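L-Ala-D/L-Glu Epimerase (Escherichia coli, PDB 1JPD) is an epimerase of the enolase superfamily, built from an N-terminal alpha+beta domain and a TIM-barrel-type C-terminal domain. Local coordinates at residues V61-L72 and I84-L94; S28-E36 and E47-D58. All coordinates share one frame; numbering follows the deposited sequence.

Contact 1: residues V61-L72 and I84-L94; sequences VMAQIMSVVPQL and ILPAGAARNAL
The helical layer of the N-terminal domain is joined here, as V61, Q64, I65 and V68 meet A90 and L94. The axes of the short helical segments 61-66 and 89-94 pass 8.7 Å apart at a crossing angle of -54°, and A90 lies where their backbones come together. Its CB is received between V61 CG1 and Q64 CB, 3.5 Å from each. Beyond CG the glutamine runs extended over this methyl, and its NE2 makes a weak bond to a water that also accepts the N-H of A90 at 3.0 Å, in the first turn of the helix that follows the N-cap G88. One turn after V61, I65 divides its work: with CG1 anti to the carbonyl carbon (chi1 -59°), that branch leads past A90 to A93, while I65 CG2 touches L94 CD2 at 3.6 Å as the two side chains slide by in opposite directions. This is helix-on-sheet packing as well, since I65 and L94 both rest on V35 of strand 29-39. V68, the N-cap of helix 69-73, meets L94 tip to tip through CG1 and CD1, and turns its CG2 to I84 CG2, 3.7 Å away. L72 CD1 reaches L94 CD2 from the next helix at 3.6 Å. Q71 OE1 lies 3.6 Å from I84 CD1, its amide held by NE2 donating to a lone pair of S67 O.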
ATOM      1  N   VAL A  61      16.916   6.819   5.239  1.00 53.50           N
ATOM      2  CA  VAL A  61      15.884   6.614   6.242  1.00 49.50           C
ATOM      3  C   VAL A  61      16.467   6.303   7.619  1.00 48.45           C
ATOM      4  O   VAL A  61      15.921   6.729   8.639  1.00 48.23           O
ATOM      5  CB  VAL A  61      14.937   5.479   5.820  1.00 52.09           C
ATOM      6  CG1 VAL A  61      13.861   5.285   6.872  1.00 51.24           C
ATOM      7  CG2 VAL A  61      14.316   5.806   4.469  1.00 48.85           C
ATOM      8  N   MET A  62      17.569   5.559   7.661  1.00 48.06           N
ATOM      9  CA  MET A  62      18.182   5.238   8.945  1.00 49.66           C
ATOM     10  C   MET A  62      18.687   6.524   9.582  1.00 47.46           C
ATOM     11  O   MET A  62      18.558   6.721  10.791  1.00 49.63           O
ATOM     12  CB  MET A  62      19.323   4.234   8.770  1.00 53.02           C
ATOM     13  CG  MET A  62      18.831   2.849   8.410  1.00 55.25           C
ATOM     14  SD  MET A  62      20.153   1.650   8.311  1.00 67.20           S
ATOM     15  CE  MET A  62      20.415   1.337  10.061  1.00 64.31           C
ATOM     16  N   ALA A  63      19.242   7.409   8.762  1.00 45.14           N
ATOM     17  CA  ALA A  63      19.730   8.683   9.265  1.00 44.42           C
ATOM     18  C   ALA A  63      18.588   9.475   9.908  1.00 45.74           C
ATOM     19  O   ALA A  63      18.756  10.044  10.991  1.00 51.21           O
ATOM     20  CB  ALA A  63      20.359   9.485   8.134  1.00 39.23           C
ATOM     21  N   GLN A  64      17.427   9.510   9.255  1.00 45.24           N
ATOM     22  CA  GLN A  64      16.286  10.248   9.800  1.00 46.08           C
ATOM     23  C   GLN A  64      15.841   9.675  11.133  1.00 48.87           C
ATOM     24  O   GLN A  64      15.479  10.420  12.042  1.00 52.01           O
ATOM     25  CB  GLN A  64      15.093  10.221   8.840  1.00 47.74           C
ATOM     26  CG  GLN A  64      15.330  10.852   7.485  1.00 46.97           C
ATOM     27  CD  GLN A  64      14.066  10.870   6.645  1.00 49.02           C
ATOM     28  OE1 GLN A  64      13.095  11.554   6.976  1.00 49.66           O
ATOM     29  NE2 GLN A  64      14.068  10.111   5.560  1.00 45.70           N
ATOM     30  N   ILE A  65      15.862   8.349  11.253  1.00 50.97           N
ATOM     31  CA  ILE A  65      15.437   7.712  12.496  1.00 52.54           C
ATOM     32  C   ILE A  65      16.409   8.036  13.631  1.00 52.25           C
ATOM     33  O   ILE A  65      15.983   8.449  14.720  1.00 47.56           O
ATOM     34  CB  ILE A  65      15.286   6.161  12.329  1.00 50.16           C
ATOM     35  CG1 ILE A  65      14.256   5.859  11.236  1.00 45.96           C
ATOM     36  CG2 ILE A  65      14.822   5.527  13.647  1.00 45.51           C
ATOM     37  CD1 ILE A  65      13.945   4.393  11.043  1.00 41.79           C
ATOM     38  N   MET A  66      17.705   7.861  13.373  1.00 50.88           N
ATOM     39  CA  MET A  66      18.720   8.153  14.383  1.00 53.90           C
ATOM     40  C   MET A  66      18.514   9.576  14.871  1.00 54.70           C
ATOM     41  O   MET A  66      18.459   9.835  16.072  1.00 59.19           O
ATOM     42  CB  MET A  66      20.135   8.039  13.807  1.00 53.00           C
ATOM     43  CG  MET A  66      20.499   6.691  13.208  1.00 57.81           C
ATOM     44  SD  MET A  66      20.035   5.290  14.242  1.00 67.91           S
ATOM     45  CE  MET A  66      20.741   5.758  15.827  1.00 61.86           C
ATOM     46  N   SER A  67      18.388  10.495  13.922  1.00 54.75           N
ATOM     47  CA  SER A  67      18.199  11.905  14.229  1.00 55.52           C
ATOM     48  C   SER A  67      17.155  12.135  15.310  1.00 53.60           C
ATOM     49  O   SER A  67      17.137  13.189  15.941  1.00 58.71           O
ATOM     50  CB  SER A  67      17.769  12.666  12.978  1.00 58.11           C
ATOM     51  OG  SER A  67      16.353  12.703  12.884  1.00 61.47           O
ATOM     52  N   VAL A  68      16.277  11.167  15.525  1.00 48.56           N
ATOM     53  CA  VAL A  68      15.253  11.360  16.533  1.00 47.90           C
ATOM     54  C   VAL A  68      15.287  10.301  17.641  1.00 49.68           C
ATOM     55  O   VAL A  68      14.362  10.197  18.455  1.00 43.57           O
ATOM     56  CB  VAL A  68      13.851  11.425  15.871  1.00 48.46           C
ATOM     57  CG1 VAL A  68      13.383  10.034  15.473  1.00 43.34           C
ATOM     58  CG2 VAL A  68      12.870  12.095  16.806  1.00 51.06           C
ATOM     59  N   VAL A  69      16.367   9.524  17.676  1.00 51.30           N
ATOM     60  CA  VAL A  69      16.538   8.498  18.701  1.00 56.72           C
ATOM     61  C   VAL A  69      16.546   9.115  20.105  1.00 59.91           C
ATOM     62  O   VAL A  69      15.864   8.619  21.004  1.00 60.50           O
ATOM     63  CB  VAL A  69      17.849   7.705  18.494  1.00 60.78           C
ATOM     64  CG1 VAL A  69      18.138   6.848  19.718  1.00 60.28           C
ATOM     65  CG2 VAL A  69      17.732   6.824  17.254  1.00 60.63           C
ATOM     66  N   PRO A  70      17.329  10.199  20.314  1.00 61.96           N
ATOM     67  CA  PRO A  70      17.389  10.852  21.627  1.00 61.18           C
ATOM     68  C   PRO A  70      16.004  11.203  22.161  1.00 62.34           C
ATOM     69  O   PRO A  70      15.689  10.937  23.319  1.00 62.43           O
ATOM     70  CB  PRO A  70      18.231  12.091  21.351  1.00 60.51           C
ATOM     71  CG  PRO A  70      19.200  11.599  20.335  1.00 60.47           C
ATOM     72  CD  PRO A  70      18.312  10.805  19.394  1.00 63.50           C
ATOM     73  N   GLN A  71      15.180  11.797  21.304  1.00 65.24           N
ATOM     74  CA  GLN A  71      13.822  12.189  21.675  1.00 67.81           C
ATOM     75  C   GLN A  71      12.908  10.973  21.875  1.00 67.88           C
ATOM     76  O   GLN A  71      11.903  11.050  22.585  1.00 67.88           O
ATOM     77  CB  GLN A  71      13.249  13.120  20.598  1.00 70.17           C
ATOM     78  CG  GLN A  71      14.108  14.353  20.365  1.00 71.58           C
ATOM     79  CD  GLN A  71      14.508  14.537  18.918  1.00 74.07           C
ATOM     80  OE1 GLN A  71      13.700  14.948  18.087  1.00 81.16           O
ATOM     81  NE2 GLN A  71      15.762  14.230  18.606  1.00 72.54           N
ATOM     82  N   LEU A  72      13.262   9.856  21.242  1.00 67.50           N
ATOM     83  CA  LEU A  72      12.494   8.614  21.355  1.00 64.59           C
ATOM     84  C   LEU A  72      12.693   7.971  22.727  1.00 65.43           C
ATOM     85  O   LEU A  72      11.801   7.286  23.232  1.00 63.58           O
ATOM     86  CB  LEU A  72      12.926   7.618  20.271  1.00 59.07           C
ATOM     87  CG  LEU A  72      12.312   7.696  18.875  1.00 53.07           C
ATOM     88  CD1 LEU A  72      13.171   6.915  17.903  1.00 48.32           C
ATOM     89  CD2 LEU A  72      10.885   7.157  18.912  1.00 47.48           C
ATOM     90  N   ILE A  84       7.759  16.144  14.325  1.00 59.65           N
ATOM     91  CA  ILE A  84       9.217  16.051  14.208  1.00 60.63           C
ATOM     92  C   ILE A  84       9.703  15.643  12.813  1.00 60.55           C
ATOM     93  O   ILE A  84      10.465  16.369  12.178  1.00 62.33           O
ATOM     94  CB  ILE A  84       9.808  15.040  15.222  1.00 62.71           C
ATOM     95  CG1 ILE A  84       9.623  15.553  16.647  1.00 62.39           C
ATOM     96  CG2 ILE A  84      11.291  14.814  14.931  1.00 63.24           C
ATOM     97  CD1 ILE A  84      10.131  14.586  17.702  1.00 64.65           C
ATOM     98  N   LEU A  85       9.275  14.476  12.341  1.00 60.22           N
ATOM     99  CA  LEU A  85       9.697  13.990  11.027  1.00 56.43           C
ATOM    100  C   LEU A  85       8.615  14.181   9.970  1.00 52.46           C
ATOM    101  O   LEU A  85       7.428  14.257  10.286  1.00 55.57           O
ATOM    102  CB  LEU A  85      10.051  12.499  11.097  1.00 54.12           C
ATOM    103  CG  LEU A  85      11.176  12.021  12.014  1.00 51.72           C
ATOM    104  CD1 LEU A  85      11.262  10.510  11.921  1.00 51.21           C
ATOM    105  CD2 LEU A  85      12.500  12.655  11.605  1.00 50.56           C
ATOM    106  N   PRO A  86       9.017  14.286   8.698  1.00 47.40           N
ATOM    107  CA  PRO A  86       8.037  14.459   7.620  1.00 51.25           C
ATOM    108  C   PRO A  86       7.473  13.083   7.236  1.00 53.79           C
ATOM    109  O   PRO A  86       8.024  12.057   7.636  1.00 56.76           O
ATOM    110  CB  PRO A  86       8.870  15.081   6.499  1.00 48.98           C
ATOM    111  CG  PRO A  86      10.211  14.437   6.691  1.00 44.15           C
ATOM    112  CD  PRO A  86      10.391  14.486   8.201  1.00 42.51           C
ATOM    113  N   ALA A  87       6.379  13.050   6.480  1.00 51.02           N
ATOM    114  CA  ALA A  87       5.812  11.773   6.070  1.00 45.65           C
ATOM    115  C   ALA A  87       6.839  11.060   5.192  1.00 41.55           C
ATOM    116  O   ALA A  87       7.446  11.677   4.322  1.00 46.27           O
ATOM    117  CB  ALA A  87       4.525  11.995   5.301  1.00 46.54           C
ATOM    118  N   GLY A  88       7.032   9.766   5.433  1.00 36.11           N
ATOM    119  CA  GLY A  88       7.996   8.994   4.665  1.00 33.49           C
ATOM    120  C   GLY A  88       8.298   7.685   5.373  1.00 37.23           C
ATOM    121  O   GLY A  88       7.753   7.427   6.447  1.00 38.08           O
ATOM    122  N   ALA A  89       9.165   6.859   4.797  1.00 34.61           N
ATOM    123  CA  ALA A  89       9.494   5.567   5.406  1.00 37.31           C
ATOM    124  C   ALA A  89      10.004   5.650   6.844  1.00 40.23           C
ATOM    125  O   ALA A  89       9.650   4.817   7.679  1.00 38.94           O
ATOM    126  CB  ALA A  89      10.511   4.825   4.546  1.00 36.48           C
ATOM    127  N   ALA A  90      10.848   6.639   7.127  1.00 41.63           N
ATOM    128  CA  ALA A  90      11.399   6.792   8.469  1.00 40.29           C
ATOM    129  C   ALA A  90      10.285   6.955   9.490  1.00 40.87           C
ATOM    130  O   ALA A  90      10.185   6.177  10.444  1.00 42.42           O
ATOM    131  CB  ALA A  90      12.354   7.992   8.530  1.00 41.53           C
ATOM    132  N   ARG A  91       9.434   7.954   9.297  1.00 37.37           N
ATOM    133  CA  ARG A  91       8.361   8.153  10.254  1.00 40.72           C
ATOM    134  C   ARG A  91       7.460   6.926  10.337  1.00 43.21           C
ATOM    135  O   ARG A  91       6.921   6.624  11.401  1.00 51.78           O
ATOM    136  CB  ARG A  91       7.524   9.386   9.911  1.00 40.46           C
ATOM    137  CG  ARG A  91       6.603   9.800  11.054  1.00 41.67           C
ATOM    138  CD  ARG A  91       5.898  11.117  10.787  1.00 46.50           C
ATOM    139  NE  ARG A  91       4.776  10.985   9.860  1.00 48.59           N
ATOM    140  CZ  ARG A  91       4.036  12.005   9.437  1.00 46.65           C
ATOM    141  NH1 ARG A  91       4.304  13.237   9.857  1.00 45.58           N
ATOM    142  NH2 ARG A  91       3.026  11.794   8.601  1.00 42.60           N
ATOM    143  N   ASN A  92       7.308   6.210   9.226  1.00 43.00           N
ATOM    144  CA  ASN A  92       6.461   5.025   9.211  1.00 38.70           C
ATOM    145  C   ASN A  92       6.967   3.960  10.181  1.00 41.67           C
ATOM    146  O   ASN A  92       6.183   3.397  10.955  1.00 41.53           O
ATOM    147  CB  ASN A  92       6.367   4.447   7.799  1.00 34.31           C
ATOM    148  CG  ASN A  92       5.382   3.294   7.707  1.00 36.28           C
ATOM    149  OD1 ASN A  92       4.337   3.298   8.374  1.00 32.24           O
ATOM    150  ND2 ASN A  92       5.699   2.306   6.872  1.00 31.26           N
ATOM    151  N   ALA A  93       8.269   3.683  10.148  1.00 38.61           N
ATOM    152  CA  ALA A  93       8.834   2.687  11.053  1.00 38.71           C
ATOM    153  C   ALA A  93       8.625   3.102  12.514  1.00 42.68           C
ATOM    154  O   ALA A  93       8.204   2.291  13.343  1.00 43.20           O
ATOM    155  CB  ALA A  93      10.306   2.499  10.774  1.00 31.95           C
ATOM    156  N   LEU A  94       8.899   4.365  12.830  1.00 42.99           N
ATOM    157  CA  LEU A  94       8.735   4.834  14.203  1.00 44.31           C
ATOM    158  C   LEU A  94       7.284   4.851  14.662  1.00 46.72           C
ATOM    159  O   LEU A  94       6.959   4.371  15.755  1.00 47.75           O
ATOM    160  CB  LEU A  94       9.345   6.225  14.362  1.00 39.08           C
ATOM    161  CG  LEU A  94      10.854   6.231  14.146  1.00 43.89           C
ATOM    162  CD1 LEU A  94      11.387   7.645  14.258  1.00 41.16           C
ATOM    163  CD2 LEU A  94      11.514   5.309  15.156  1.00 40.90           C
TER
HETATM  164  O   HOH W   1      11.512   9.050   5.401  1.00 38.83           O

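Contact 2: residues S28-E36 and E47-D58; sequences SEARVVVVE and ECTPYPRYGESD
V33 and C48 form the hydrogen-bonded pair of an antiparallel hairpin, and the compact part of the contact is built around them. V33 N donates to C48 O at 3.0 Å, and the return bond from C48 N to V33 O is 3.1 Å long and more bent. Next to them V34 and E47 make a non-hydrogen-bonded pair, with E47 CA 3.6 Å from V33 O in a CA-H...O contact. The E47 chain, CG anti to the backbone N (chi1 176°) and extended beyond, passes V32 and brings OE2 to 3.6 Å from V32 CG1; its carboxylate ends on T282 and R284. V33 CG2 meets P50 CG at 4.1 Å, the two side chains nearly at right angles, and buried D58 packs its OD1 3.7 Å from V33 CG2. The looser side is that of exposed R31, where a water donates to both R31 O and P50 O. R31 NH1 forms a salt bridge with D58 OD2 at 3.3 Å, a weak but fairly straight bond (162°), with the oxygen at the guanidinium edge and the carboxylate plane turned 52° from it. A second salt bridge, also with a weak hydrogen bond, runs from R31 NH2 to E29 OE1. Strand 29-39 runs between strands 6-15 and 42-48; V33 packs on M62 of helix 58-66, and C48 on A89, N92 and A93 of helix 89-104.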
ATOM      1  N   SER A  28      16.443  -7.561  -6.894  1.00 79.78           N
ATOM      2  CA  SER A  28      16.448  -8.939  -6.470  1.00 73.69           C
ATOM      3  C   SER A  28      16.095  -9.078  -5.002  1.00 71.91           C
ATOM      4  O   SER A  28      15.947 -10.195  -4.523  1.00 66.96           O
ATOM      5  CB  SER A  28      17.821  -9.578  -6.750  1.00 73.44           C
ATOM      6  OG  SER A  28      18.884  -8.832  -6.166  1.00 73.69           O
ATOM      7  N   GLU A  29      15.928  -7.961  -4.292  1.00 68.14           N
ATOM      8  CA  GLU A  29      15.608  -8.008  -2.863  1.00 64.08           C
ATOM      9  C   GLU A  29      14.814  -6.819  -2.325  1.00 57.89           C
ATOM     10  O   GLU A  29      14.995  -5.693  -2.774  1.00 60.04           O
ATOM     11  CB  GLU A  29      16.906  -8.171  -2.062  1.00 68.55           C
ATOM     12  CG  GLU A  29      17.961  -7.106  -2.345  1.00 75.95           C
ATOM     13  CD  GLU A  29      19.365  -7.527  -1.921  1.00 81.49           C
ATOM     14  OE1 GLU A  29      20.265  -6.654  -1.900  1.00 81.50           O
ATOM     15  OE2 GLU A  29      19.570  -8.728  -1.619  1.00 80.14           O
ATOM     16  N   ALA A  30      13.932  -7.087  -1.364  1.00 47.98           N
ATOM     17  CA  ALA A  30      13.103  -6.048  -0.761  1.00 43.36           C
ATOM     18  C   ALA A  30      13.857  -5.490   0.429  1.00 40.09           C
ATOM     19  O   ALA A  30      14.021  -6.166   1.434  1.00 39.52           O
ATOM     20  CB  ALA A  30      11.761  -6.630  -0.306  1.00 41.23           C
ATOM     21  N   ARG A  31      14.317  -4.254   0.325  1.00 41.81           N
ATOM     22  CA  ARG A  31      15.069  -3.660   1.413  1.00 40.26           C
ATOM     23  C   ARG A  31      14.201  -2.942   2.426  1.00 38.99           C
ATOM     24  O   ARG A  31      13.509  -1.989   2.090  1.00 43.40           O
ATOM     25  CB  ARG A  31      16.118  -2.717   0.839  1.00 42.87           C
ATOM     26  CG  ARG A  31      17.180  -3.468   0.060  1.00 47.19           C
ATOM     27  CD  ARG A  31      18.351  -2.599  -0.344  1.00 51.18           C
ATOM     28  NE  ARG A  31      19.514  -3.443  -0.591  1.00 62.31           N
ATOM     29  CZ  ARG A  31      20.414  -3.770   0.334  1.00 64.44           C
ATOM     30  NH1 ARG A  31      20.293  -3.311   1.574  1.00 59.42           N
ATOM     31  NH2 ARG A  31      21.425  -4.575   0.025  1.00 65.44           N
ATOM     32  N   VAL A  32      14.249  -3.403   3.674  1.00 33.40           N
ATOM     33  CA  VAL A  32      13.454  -2.801   4.736  1.00 32.38           C
ATOM     34  C   VAL A  32      14.294  -2.370   5.929  1.00 34.32           C
ATOM     35  O   VAL A  32      15.364  -2.910   6.183  1.00 36.19           O
ATOM     36  CB  VAL A  32      12.369  -3.774   5.254  1.00 32.58           C
ATOM     37  CG1 VAL A  32      11.534  -4.290   4.093  1.00 28.48           C
ATOM     38  CG2 VAL A  32      13.013  -4.923   6.012  1.00 29.28           C
ATOM     39  N   VAL A  33      13.795  -1.386   6.660  1.00 31.50           N
ATOM     40  CA  VAL A  33      14.477  -0.905   7.845  1.00 34.33           C
ATOM     41  C   VAL A  33      13.577  -1.204   9.041  1.00 36.79           C
ATOM     42  O   VAL A  33      12.390  -0.859   9.047  1.00 40.60           O
ATOM     43  CB  VAL A  33      14.743   0.611   7.769  1.00 31.74           C
ATOM     44  CG1 VAL A  33      15.265   1.100   9.101  1.00 30.89           C
ATOM     45  CG2 VAL A  33      15.754   0.908   6.670  1.00 31.20           C
ATOM     46  N   VAL A  34      14.143  -1.854  10.051  1.00 36.37           N
ATOM     47  CA  VAL A  34      13.373  -2.203  11.234  1.00 37.80           C
ATOM     48  C   VAL A  34      13.760  -1.363  12.443  1.00 37.82           C
ATOM     49  O   VAL A  34      14.932  -1.028  12.633  1.00 39.79           O
ATOM     50  CB  VAL A  34      13.568  -3.688  11.614  1.00 37.47           C
ATOM     51  CG1 VAL A  34      12.630  -4.050  12.754  1.00 38.85           C
ATOM     52  CG2 VAL A  34      13.328  -4.581  10.415  1.00 34.35           C
ATOM     53  N   VAL A  35      12.764  -1.028  13.254  1.00 35.28           N
ATOM     54  CA  VAL A  35      12.992  -0.266  14.469  1.00 41.96           C
ATOM     55  C   VAL A  35      12.327  -0.968  15.638  1.00 45.16           C
ATOM     56  O   VAL A  35      11.109  -1.161  15.660  1.00 45.55           O
ATOM     57  CB  VAL A  35      12.426   1.155  14.381  1.00 43.07           C
ATOM     58  CG1 VAL A  35      12.456   1.807  15.769  1.00 40.78           C
ATOM     59  CG2 VAL A  35      13.243   1.972  13.388  1.00 43.39           C
ATOM     60  N   GLU A  36      13.137  -1.347  16.616  1.00 49.37           N
ATOM     61  CA  GLU A  36      12.634  -2.024  17.798  1.00 51.24           C
ATOM     62  C   GLU A  36      12.717  -1.090  19.003  1.00 49.57           C
ATOM     63  O   GLU A  36      13.788  -0.582  19.329  1.00 47.78           O
ATOM     64  CB  GLU A  36      13.452  -3.291  18.035  1.00 54.17           C
ATOM     65  CG  GLU A  36      13.084  -4.063  19.280  1.00 64.54           C
ATOM     66  CD  GLU A  36      13.662  -5.466  19.278  1.00 69.45           C
ATOM     67  OE1 GLU A  36      13.942  -5.989  20.377  1.00 74.71           O
ATOM     68  OE2 GLU A  36      13.826  -6.053  18.181  1.00 70.64           O
ATOM     69  N   GLU A  47       8.280  -1.703  11.040  1.00 35.23           N
ATOM     70  CA  GLU A  47       9.049  -1.889   9.822  1.00 35.17           C
ATOM     71  C   GLU A  47       8.653  -0.861   8.769  1.00 39.02           C
ATOM     72  O   GLU A  47       7.563  -0.287   8.822  1.00 38.94           O
ATOM     73  CB  GLU A  47       8.820  -3.296   9.268  1.00 37.59           C
ATOM     74  CG  GLU A  47       9.504  -3.573   7.940  1.00 38.11           C
ATOM     75  CD  GLU A  47       9.219  -4.963   7.417  1.00 42.25           C
ATOM     76  OE1 GLU A  47       9.476  -5.931   8.162  1.00 44.84           O
ATOM     77  OE2 GLU A  47       8.747  -5.092   6.264  1.00 39.94           O
ATOM     78  N   CYS A  48       9.552  -0.620   7.821  1.00 38.93           N
ATOM     79  CA  CYS A  48       9.281   0.304   6.729  1.00 37.26           C
ATOM     80  C   CYS A  48      10.120  -0.063   5.509  1.00 39.93           C
ATOM     81  O   CYS A  48      11.096  -0.822   5.599  1.00 35.18           O
ATOM     82  CB  CYS A  48       9.560   1.753   7.145  1.00 36.20           C
ATOM     83  SG  CYS A  48      11.289   2.221   7.166  1.00 39.30           S
ATOM     84  N   THR A  49       9.717   0.463   4.359  1.00 42.21           N
ATOM     85  CA  THR A  49      10.415   0.199   3.111  1.00 43.97           C
ATOM     86  C   THR A  49      10.754   1.506   2.417  1.00 42.39           C
ATOM     87  O   THR A  49       9.886   2.127   1.818  1.00 42.26           O
ATOM     88  CB  THR A  49       9.550  -0.649   2.163  1.00 43.06           C
ATOM     89  OG1 THR A  49       9.310  -1.927   2.763  1.00 48.94           O
ATOM     90  CG2 THR A  49      10.250  -0.846   0.821  1.00 42.26           C
ATOM     91  N   PRO A  50      12.020   1.949   2.503  1.00 41.94           N
ATOM     92  CA  PRO A  50      12.412   3.204   1.849  1.00 41.58           C
ATOM     93  C   PRO A  50      11.916   3.216   0.395  1.00 41.81           C
ATOM     94  O   PRO A  50      12.156   2.262  -0.366  1.00 38.20           O
ATOM     95  CB  PRO A  50      13.935   3.183   1.961  1.00 38.68           C
ATOM     96  CG  PRO A  50      14.147   2.478   3.267  1.00 40.84           C
ATOM     97  CD  PRO A  50      13.170   1.325   3.177  1.00 38.22           C
ATOM     98  N   TYR A  51      11.224   4.294   0.026  1.00 38.88           N
ATOM     99  CA  TYR A  51      10.650   4.444  -1.314  1.00 48.04           C
ATOM    100  C   TYR A  51      11.602   5.182  -2.245  1.00 48.28           C
ATOM    101  O   TYR A  51      11.696   6.411  -2.198  1.00 51.03           O
ATOM    102  CB  TYR A  51       9.314   5.209  -1.220  1.00 51.37           C
ATOM    103  CG  TYR A  51       8.351   4.981  -2.372  1.00 52.31           C
ATOM    104  CD1 TYR A  51       8.593   3.999  -3.332  1.00 57.07           C
ATOM    105  CD2 TYR A  51       7.178   5.726  -2.481  1.00 52.32           C
ATOM    106  CE1 TYR A  51       7.688   3.765  -4.370  1.00 56.52           C
ATOM    107  CE2 TYR A  51       6.267   5.501  -3.515  1.00 50.54           C
ATOM    108  CZ  TYR A  51       6.530   4.518  -4.452  1.00 53.37           C
ATOM    109  OH  TYR A  51       5.638   4.272  -5.470  1.00 58.01           O
ATOM    110  N   PRO A  52      12.321   4.441  -3.107  1.00 51.71           N
ATOM    111  CA  PRO A  52      13.267   5.066  -4.039  1.00 55.40           C
ATOM    112  C   PRO A  52      12.655   6.249  -4.790  1.00 56.51           C
ATOM    113  O   PRO A  52      13.211   7.354  -4.784  1.00 52.84           O
ATOM    114  CB  PRO A  52      13.647   3.914  -4.973  1.00 55.86           C
ATOM    115  CG  PRO A  52      13.581   2.719  -4.067  1.00 56.65           C
ATOM    116  CD  PRO A  52      12.291   2.978  -3.293  1.00 53.41           C
ATOM    117  N   ARG A  53      11.496   6.020  -5.404  1.00 57.03           N
ATOM    118  CA  ARG A  53      10.826   7.063  -6.177  1.00 62.10           C
ATOM    119  C   ARG A  53      10.553   8.382  -5.437  1.00 58.39           C
ATOM    120  O   ARG A  53      10.123   9.355  -6.056  1.00 57.56           O
ATOM    121  CB  ARG A  53       9.512   6.534  -6.767  1.00 65.71           C
ATOM    122  CG  ARG A  53       8.959   7.446  -7.855  1.00 65.22           C
ATOM    123  CD  ARG A  53       7.593   7.009  -8.323  1.00 61.58           C
ATOM    124  NE  ARG A  53       6.999   7.954  -9.270  1.00 54.60           N
ATOM    125  CZ  ARG A  53       7.059   9.277  -9.153  1.00 54.46           C
ATOM    126  NH1 ARG A  53       7.703   9.838  -8.138  1.00 52.31           N
ATOM    127  NH2 ARG A  53       6.437  10.045 -10.032  1.00 57.79           N
ATOM    128  N   TYR A  54      10.813   8.429  -4.133  1.00 56.92           N
ATOM    129  CA  TYR A  54      10.579   9.649  -3.357  1.00 59.85           C
ATOM    130  C   TYR A  54      11.845  10.148  -2.669  1.00 60.52           C
ATOM    131  O   TYR A  54      11.788  10.936  -1.719  1.00 57.34           O
ATOM    132  CB  TYR A  54       9.495   9.422  -2.302  1.00 68.32           C
ATOM    133  CG  TYR A  54       8.086   9.259  -2.851  1.00 72.71           C
ATOM    134  CD1 TYR A  54       7.028   8.868  -2.021  1.00 74.54           C
ATOM    135  CD2 TYR A  54       7.803   9.516  -4.191  1.00 75.43           C
ATOM    136  CE1 TYR A  54       5.734   8.739  -2.520  1.00 76.77           C
ATOM    137  CE2 TYR A  54       6.511   9.389  -4.697  1.00 76.10           C
ATOM    138  CZ  TYR A  54       5.483   9.003  -3.859  1.00 78.92           C
ATOM    139  OH  TYR A  54       4.200   8.900  -4.358  1.00 82.09           O
ATOM    140  N   GLY A  55      12.991   9.671  -3.146  1.00 59.18           N
ATOM    141  CA  GLY A  55      14.267  10.103  -2.597  1.00 59.55           C
ATOM    142  C   GLY A  55      14.671   9.497  -1.263  1.00 58.14           C
ATOM    143  O   GLY A  55      15.222  10.197  -0.399  1.00 56.78           O
ATOM    144  N   GLU A  56      14.415   8.205  -1.085  1.00 53.96           N
ATOM    145  CA  GLU A  56      14.786   7.541   0.153  1.00 47.15           C
ATOM    146  C   GLU A  56      15.593   6.293  -0.177  1.00 44.86           C
ATOM    147  O   GLU A  56      15.370   5.630  -1.186  1.00 36.61           O
ATOM    148  CB  GLU A  56      13.554   7.111   0.926  1.00 46.15           C
ATOM    149  CG  GLU A  56      12.549   8.192   1.232  1.00 46.67           C
ATOM    150  CD  GLU A  56      11.336   7.631   1.970  1.00 47.83           C
ATOM    151  OE1 GLU A  56      10.872   6.523   1.598  1.00 42.46           O
ATOM    152  OE2 GLU A  56      10.848   8.301   2.908  1.00 40.68           O
ATOM    153  N   SER A  57      16.537   5.986   0.693  1.00 47.04           N
ATOM    154  CA  SER A  57      17.380   4.806   0.554  1.00 49.70           C
ATOM    155  C   SER A  57      17.455   4.291   1.986  1.00 48.80           C
ATOM    156  O   SER A  57      16.998   4.980   2.902  1.00 47.47           O
ATOM    157  CB  SER A  57      18.764   5.218   0.070  1.00 51.99           C
ATOM    158  OG  SER A  57      19.330   6.138   0.992  1.00 48.50           O
ATOM    159  N   ASP A  58      18.004   3.099   2.200  1.00 47.75           N
ATOM    160  CA  ASP A  58      18.093   2.609   3.572  1.00 47.79           C
ATOM    161  C   ASP A  58      18.944   3.555   4.418  1.00 47.39           C
ATOM    162  O   ASP A  58      18.609   3.837   5.572  1.00 49.86           O
ATOM    163  CB  ASP A  58      18.686   1.202   3.621  1.00 51.60           C
ATOM    164  CG  ASP A  58      17.766   0.163   3.024  1.00 54.26           C
ATOM    165  OD1 ASP A  58      16.537   0.367   3.056  1.00 54.43           O
ATOM    166  OD2 ASP A  58      18.271  -0.868   2.537  1.00 60.54           O
TER
HETATM  167  O   HOH W   2      13.889  -0.332  -0.094  1.00 48.48           O

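Both contacts are mostly buried and belong to successive layers of one domain: contact 2 fixes two strands of the three-stranded antiparallel sheet, and contact 1 joins the helices lying on it. Contact 2 is the deeper, its centre about 14 Å from that of the chain against about 20 Å for contact 1. Contact 1 is mostly meshing of aliphatic side chains, with a water as its polar bridge, and is exposed at S67 and P86. Contact 2 rests on backbone pairing and reaches the surface at R31, while D58 stays buried. Between them, E56 OE2 probably accepts a hydrogen bond from A89 N, a 2.9 Å separation that ties the loop after strand 42-48 to the start of helix 89-104.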